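Local coordinates for RagB/SusD domain protein (Flavobacterium johnsoniae, PDB 5J5U) that binds chitin, probably at the outer membrane as the SusD-like partner in a polysaccharide utilization system for chitin, at residues A[189-192]-A[193-197]; A[146-149]-A[150-153]; A[335-338]-A[339-343]. All blocks are in the same frame, centred on the assembly; numbering follows the deposited sequence.

Contact 1 (A[189-192]-A[193-197]); sequences RLRL and AMRIS
Ala193 N donates to Arg189 O at 2.8 Å, and the same i to i+4 bond is repeated by Met194 N to Leu190 O, Arg195 N to Arg191 O and Ile196 N to Leu192 O as helix 178-195 reaches its C-terminal end. The last of the four is the longest, 3.3 Å between Ile196 N and Leu192 O, and Ile196 is where the chain leaves helical torsions.

Arg191 and Arg195, one turn apart, run side by side and point the same way. Arg191 CG lies over one face of the Arg195 guanidinium, 3.9 Å from Arg195 NH2, and the two guanidinium planes are 30° apart. Both first torsions put CG anti to the backbone N (169° and -164°), and bends farther out turn the two head groups toward neighbouring acids. There Arg191 forms a salt bridge with Glu339 and hydrogen bonds with Gln113 and the carbonyl of His334, while Arg195 NH1 is bridged to Glu417 and Asp117. These carboxylates would probably balance the charge of the two buried guanidinium groups, and the many N-H groups of arginine suit a site with several acceptors.

Apolar residues fill other sides of the helix. Toward helix 337-349, Leu190 CD1 meets the Met194 methyl CE at 4.2 Å, where the chain of Met194, bent at chi2 and chi3, brings CE back toward the preceding turn; both residues pack on Leu343. On a different side, Leu192 rests on Tyr147 and Phe151 of helix 143-160. The small Ala193 has its CB 3.4 Å from Arg189 O, close against the backbone of the turn before it.

This is the buried C-terminal end of a helix in the alpha-helical, TPR-like scaffold of SusD proteins, with arginines on one flank bound to acids from several parts of the chain.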
# COMPACT_ATOMS: atom_id res chain seq x y z
N ARG A 189 8.57 10.86 1.00
CA ARG A 189 10.01 10.87 0.68
C ARG A 189 10.73 9.74 1.39
O ARG A 189 11.55 9.04 0.78
CB ARG A 189 10.62 12.21 1.06
CG ARG A 189 12.11 12.32 0.81
CD ARG A 189 12.49 13.79 0.81
NE ARG A 189 13.88 14.04 0.49
CZ ARG A 189 14.40 15.26 0.36
NH1 ARG A 189 13.62 16.32 0.53
NH2 ARG A 189 15.67 15.42 0.04
N LEU A 190 10.41 9.54 2.66
CA LEU A 190 11.00 8.44 3.44
C LEU A 190 10.59 7.04 2.92
O LEU A 190 11.38 6.08 2.95
CB LEU A 190 10.60 8.59 4.92
CG LEU A 190 11.12 7.56 5.91
CD1 LEU A 190 12.62 7.57 5.98
CD2 LEU A 190 10.50 7.82 7.28
N ARG A 191 9.33 6.91 2.50
CA ARG A 191 8.84 5.66 1.93
C ARG A 191 9.65 5.32 0.66
O ARG A 191 10.09 4.18 0.46
CB ARG A 191 7.34 5.78 1.61
CG ARG A 191 6.79 4.64 0.77
CD ARG A 191 5.41 4.94 0.21
NE ARG A 191 4.37 4.75 1.21
CZ ARG A 191 3.08 4.78 0.94
NH1 ARG A 191 2.68 5.01 -0.32
NH2 ARG A 191 2.19 4.58 1.91
N LEU A 192 9.84 6.32 -0.19
CA LEU A 192 10.63 6.13 -1.41
C LEU A 192 12.11 5.85 -1.06
O LEU A 192 12.76 5.02 -1.69
CB LEU A 192 10.47 7.34 -2.33
CG LEU A 192 9.01 7.54 -2.75
CD1 LEU A 192 8.75 8.90 -3.32
CD2 LEU A 192 8.57 6.48 -3.74
N ALA A 193 12.62 6.54 -0.04
CA ALA A 193 14.00 6.33 0.36
C ALA A 193 14.23 4.91 0.79
O ALA A 193 15.19 4.28 0.36
CB ALA A 193 14.39 7.28 1.49
N MET A 194 13.35 4.39 1.64
CA MET A 194 13.52 3.02 2.09
C MET A 194 13.33 2.06 0.92
O MET A 194 14.01 1.02 0.85
CB MET A 194 12.56 2.68 3.24
CG MET A 194 12.89 3.46 4.53
SD MET A 194 14.63 3.41 5.09
CE MET A 194 15.28 4.83 4.29
N ARG A 195 12.47 2.41 -0.02
CA ARG A 195 12.20 1.46 -1.09
C ARG A 195 13.46 1.21 -1.95
O ARG A 195 13.61 0.13 -2.52
CB ARG A 195 11.02 1.91 -1.95
CG ARG A 195 10.47 0.77 -2.82
CD ARG A 195 8.95 0.83 -2.88
NE ARG A 195 8.34 0.57 -1.57
CZ ARG A 195 7.17 1.06 -1.21
NH1 ARG A 195 6.48 1.81 -2.06
NH2 ARG A 195 6.67 0.79 -0.00
N ILE A 196 14.36 2.18 -2.05
CA ILE A 196 15.61 1.96 -2.79
C ILE A 196 16.82 1.64 -1.92
O ILE A 196 17.95 1.86 -2.35
CB ILE A 196 15.97 3.16 -3.69
CG1 ILE A 196 16.11 4.43 -2.84
CG2 ILE A 196 14.93 3.32 -4.79
CD1 ILE A 196 16.60 5.62 -3.62
N SER A 197 16.59 1.09 -0.73
CA SER A 197 17.68 0.79 0.19
C SER A 197 18.60 -0.29 -0.37
O SER A 197 19.81 -0.26 -0.15
CB SER A 197 17.14 0.34 1.56
OG SER A 197 16.43 -0.88 1.43

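Contact 2 (A[146-149]-A[150-153]); sequences IYNS and FFKD
Ile146 sets its CG2 methyl over one face of the Phe150 ring, 3.8 Å from the ring centroid and 30° off the normal, a CH-pi contact between residues one helical turn apart. The two side chains lie alongside each other and point the same way. In Ile146, CG1 stands anti to the carbonyl carbon (chi1 -64°), which places the CG2 branch anti to the backbone N and turns it toward the ring; a beta-branched residue thus supplies a methyl close to the main chain. Phe150 CG likewise stands beside its backbone N, laying the ring back along the preceding turn, with Ile146 O also over a face.

Phe150 also turns an edge to Tyr147. Its CD2 stands over the centre of the tyrosine ring, 4.2 Å from Tyr147 CD1, and the edge-to-face pair has centroids 5.4 Å apart with planes at 57°. Phe151 CE2 approaches the same tyrosine at its edge, 4.4 Å from Tyr147 CD2. Tyrosine suits the place because its hydroxyl can still be satisfied: Tyr147 OH is hydrogen-bonded to Asp117.

On the more exposed flank the link is polar. Ser149 OG and Asp153 OD2 are 4.5 Å apart, and one water spans them, donating to Asp153 OD2 at 2.8 Å and lying 3.2 Å from Ser149 OG. A second water gives a hydrogen bond to Asp153 OD1 and has only a weak one with Ser149 OG. Small polar groups suit a hydrated surface.

The arrangement is that of an amphipathic helix in a helical-repeat scaffold: Phe150 packs on helix 98-119, Phe151 and Tyr147 on Leu192 of helix 178-195, and the Ser149-Asp153 side meets water.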
# COMPACT_ATOMS: atom_id res chain seq x y z
N ILE A 146 12.76 7.96 -12.56
CA ILE A 146 11.44 8.31 -12.04
C ILE A 146 11.60 8.62 -10.57
O ILE A 146 11.06 9.60 -10.07
CB ILE A 146 10.39 7.18 -12.24
CG1 ILE A 146 10.13 6.89 -13.73
CG2 ILE A 146 9.08 7.53 -11.56
CD1 ILE A 146 9.03 5.85 -13.99
N TYR A 147 12.35 7.78 -9.88
CA TYR A 147 12.59 7.97 -8.46
C TYR A 147 13.42 9.23 -8.11
O TYR A 147 13.12 9.90 -7.10
CB TYR A 147 13.26 6.72 -7.89
CG TYR A 147 12.27 5.80 -7.23
CD1 TYR A 147 11.37 5.03 -7.99
CD2 TYR A 147 12.20 5.73 -5.85
CE1 TYR A 147 10.45 4.19 -7.37
CE2 TYR A 147 11.29 4.90 -5.22
CZ TYR A 147 10.42 4.14 -5.98
OH TYR A 147 9.53 3.35 -5.31
N ASN A 148 14.46 9.54 -8.89
CA ASN A 148 15.20 10.80 -8.69
C ASN A 148 14.26 11.99 -8.88
O ASN A 148 14.33 12.98 -8.15
CB ASN A 148 16.39 10.93 -9.65
CG ASN A 148 17.56 10.04 -9.26
OD1 ASN A 148 17.72 9.70 -8.09
ND2 ASN A 148 18.37 9.64 -10.25
N SER A 149 13.39 11.89 -9.87
CA SER A 149 12.41 12.94 -10.12
C SER A 149 11.40 13.05 -8.93
O SER A 149 11.03 14.17 -8.50
CB SER A 149 11.72 12.69 -11.46
OG SER A 149 10.58 13.49 -11.64
N PHE A 150 11.00 11.91 -8.36
CA PHE A 150 10.18 11.91 -7.13
C PHE A 150 10.86 12.69 -6.00
O PHE A 150 10.25 13.55 -5.36
CB PHE A 150 9.92 10.48 -6.63
CG PHE A 150 8.94 9.68 -7.45
CD1 PHE A 150 8.08 10.29 -8.35
CD2 PHE A 150 8.88 8.29 -7.31
CE1 PHE A 150 7.19 9.55 -9.09
CE2 PHE A 150 7.99 7.54 -8.07
CZ PHE A 150 7.14 8.16 -8.94
N PHE A 151 12.12 12.35 -5.74
CA PHE A 151 12.84 12.98 -4.65
C PHE A 151 12.93 14.49 -4.91
O PHE A 151 12.70 15.29 -4.00
CB PHE A 151 14.25 12.38 -4.47
CG PHE A 151 14.25 10.98 -3.94
CD1 PHE A 151 13.54 10.66 -2.79
CD2 PHE A 151 14.93 9.97 -4.62
CE1 PHE A 151 13.53 9.33 -2.30
CE2 PHE A 151 14.93 8.66 -4.15
CZ PHE A 151 14.22 8.34 -2.98
N LYS A 152 13.27 14.87 -6.14
CA LYS A 152 13.34 16.29 -6.48
C LYS A 152 12.03 17.04 -6.23
O LYS A 152 12.01 18.08 -5.56
CB LYS A 152 13.75 16.47 -7.94
CG LYS A 152 13.97 17.93 -8.31
CD LYS A 152 14.08 18.14 -9.83
CE LYS A 152 14.58 19.54 -10.14
NZ LYS A 152 14.80 19.82 -11.59
N ASP A 153 10.92 16.51 -6.74
CA ASP A 153 9.64 17.14 -6.54
C ASP A 153 9.23 17.22 -5.07
O ASP A 153 8.65 18.21 -4.65
CB ASP A 153 8.55 16.43 -7.32
CG ASP A 153 8.54 16.82 -8.75
OD1 ASP A 153 9.30 17.75 -9.09
OD2 ASP A 153 7.76 16.24 -9.54
O HOH W 1 7.88 13.50 -9.97
O HOH W 2 11.08 16.79 -11.25

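Contact 3 (A[335-338]-A[339-343]); sequences VSYS and ESQLL
Ser336 ends an extended approach to helix 337-349 and sits at its N-cap, after which Ser340 N to Ser336 O, Gln341 N to Tyr337 O and Leu342 N to Ser338 O set up the first turns.

The Ser336 hydroxyl caps the helix by accepting from Glu339 N, with OG to N at 2.8 Å. Its chi1 of 72° holds OG between the backbone N and the carbonyl carbon, directed at that amide. Glu339 answers with a weak bond, Ser336 N to Glu339 OE1 at 3.5 Å, and the two residues form a capping box. A water reinforces it, donating to Glu339 OE1 at 2.8 Å and bonding to Ser336 OG. The carboxylate lies near the helix start, where the dipole would probably favour negative charge, while its OE2 is bound by Arg191 and Tyr411. Val335 CG1 packs against Glu339 OE1.

Tyr337 and Gln341 make the second part of the contact. Gln341 CG sits over one face of the tyrosine ring in a CH-pi contact, 3.7 Å from the centroid, and the bend at chi2 (-48°) folds the amide along that ring, their planes 15° apart. Gln341 NE2 donates to Ser340 OG at 3.3 Å, a bond that would restrain the amide's rotation. Ser340 OG in turn donates to Tyr337 O at 2.8 Å, giving that carbonyl a second donor besides Gln341 N; a short serine can turn back on its own helix in this way.

Strand 332-335, paired antiparallel with 224-226, leads directly into this cap. Helix 357-371 lies against Tyr337, Ser338 and Gln341, helix 399-410 receives Leu342, and helix 178-195 meets Val335, Ser340 and Leu343.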
# COMPACT_ATOMS: atom_id res chain seq x y z
N VAL A 335 -1.28 6.98 3.57
CA VAL A 335 0.03 7.06 4.20
C VAL A 335 -0.16 7.27 5.69
O VAL A 335 -1.05 8.02 6.10
CB VAL A 335 0.90 8.19 3.62
CG1 VAL A 335 2.35 7.98 4.01
CG2 VAL A 335 0.74 8.32 2.07
N SER A 336 0.67 6.64 6.51
CA SER A 336 0.36 6.58 7.93
C SER A 336 1.53 6.98 8.82
O SER A 336 2.69 6.97 8.40
CB SER A 336 -0.10 5.18 8.30
OG SER A 336 0.98 4.27 8.29
N TYR A 337 1.19 7.34 10.06
CA TYR A 337 2.19 7.66 11.08
C TYR A 337 2.91 6.38 11.52
O TYR A 337 4.13 6.35 11.72
CB TYR A 337 1.54 8.35 12.28
CG TYR A 337 2.49 8.60 13.43
CD1 TYR A 337 3.58 9.44 13.28
CD2 TYR A 337 2.31 7.99 14.66
CE1 TYR A 337 4.46 9.68 14.31
CE2 TYR A 337 3.19 8.22 15.71
CZ TYR A 337 4.26 9.07 15.52
OH TYR A 337 5.15 9.31 16.54
N SER A 338 2.12 5.32 11.63
CA SER A 338 2.67 4.00 11.93
C SER A 338 3.76 3.65 10.93
O SER A 338 4.87 3.27 11.30
CB SER A 338 1.57 2.94 11.93
OG SER A 338 2.12 1.64 12.05
N GLU A 339 3.44 3.80 9.64
CA GLU A 339 4.42 3.54 8.58
C GLU A 339 5.70 4.37 8.76
O GLU A 339 6.79 3.82 8.71
CB GLU A 339 3.80 3.82 7.20
CG GLU A 339 4.82 4.13 6.13
CD GLU A 339 4.19 4.39 4.78
OE1 GLU A 339 2.99 4.72 4.75
OE2 GLU A 339 4.91 4.28 3.75
N SER A 340 5.57 5.68 8.96
CA SER A 340 6.74 6.56 9.06
C SER A 340 7.62 6.13 10.22
O SER A 340 8.84 6.13 10.11
CB SER A 340 6.33 8.03 9.23
OG SER A 340 5.68 8.27 10.46
N GLN A 341 7.00 5.74 11.33
CA GLN A 341 7.78 5.33 12.50
C GLN A 341 8.46 3.99 12.27
O GLN A 341 9.58 3.77 12.73
CB GLN A 341 6.89 5.27 13.75
CG GLN A 341 6.32 6.61 14.18
CD GLN A 341 7.40 7.69 14.22
OE1 GLN A 341 8.19 7.74 15.15
NE2 GLN A 341 7.42 8.55 13.20
N LEU A 342 7.80 3.08 11.56
CA LEU A 342 8.40 1.77 11.29
C LEU A 342 9.56 1.89 10.28
O LEU A 342 10.61 1.24 10.41
CB LEU A 342 7.33 0.79 10.82
CG LEU A 342 6.33 0.32 11.89
CD1 LEU A 342 5.22 -0.55 11.31
CD2 LEU A 342 7.04 -0.43 12.99
N LEU A 343 9.40 2.77 9.30
CA LEU A 343 10.47 3.06 8.35
C LEU A 343 11.65 3.71 9.07
O LEU A 343 12.80 3.35 8.83
CB LEU A 343 9.97 3.98 7.23
CG LEU A 343 8.93 3.39 6.28
CD1 LEU A 343 8.34 4.45 5.38
CD2 LEU A 343 9.53 2.24 5.46
O HOH W 3 0.78 3.38 5.77

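How the contacts relate
Along the chain contact 2 (helix 143-160) comes first, contact 1 (helix 178-195) next and contact 3 (helix 337-349) last. Contact 1 lies between the others: its centre is about 11 Å from that of contact 2 and about 12 Å from that of contact 3, whereas contacts 2 and 3 are about 20 Å apart by centres and do not touch. Leu192 CD2 packs on Tyr147 CE2 at 3.5 Å, and Arg191 NE forms a salt bridge with Glu339 OE2 at 2.6 Å. Helix 178-195 is thus the middle element of the three, joining its predecessor by packing and a helix from much later in the sequence by packing and a buried ion pair, within one helical SusD-like scaffold.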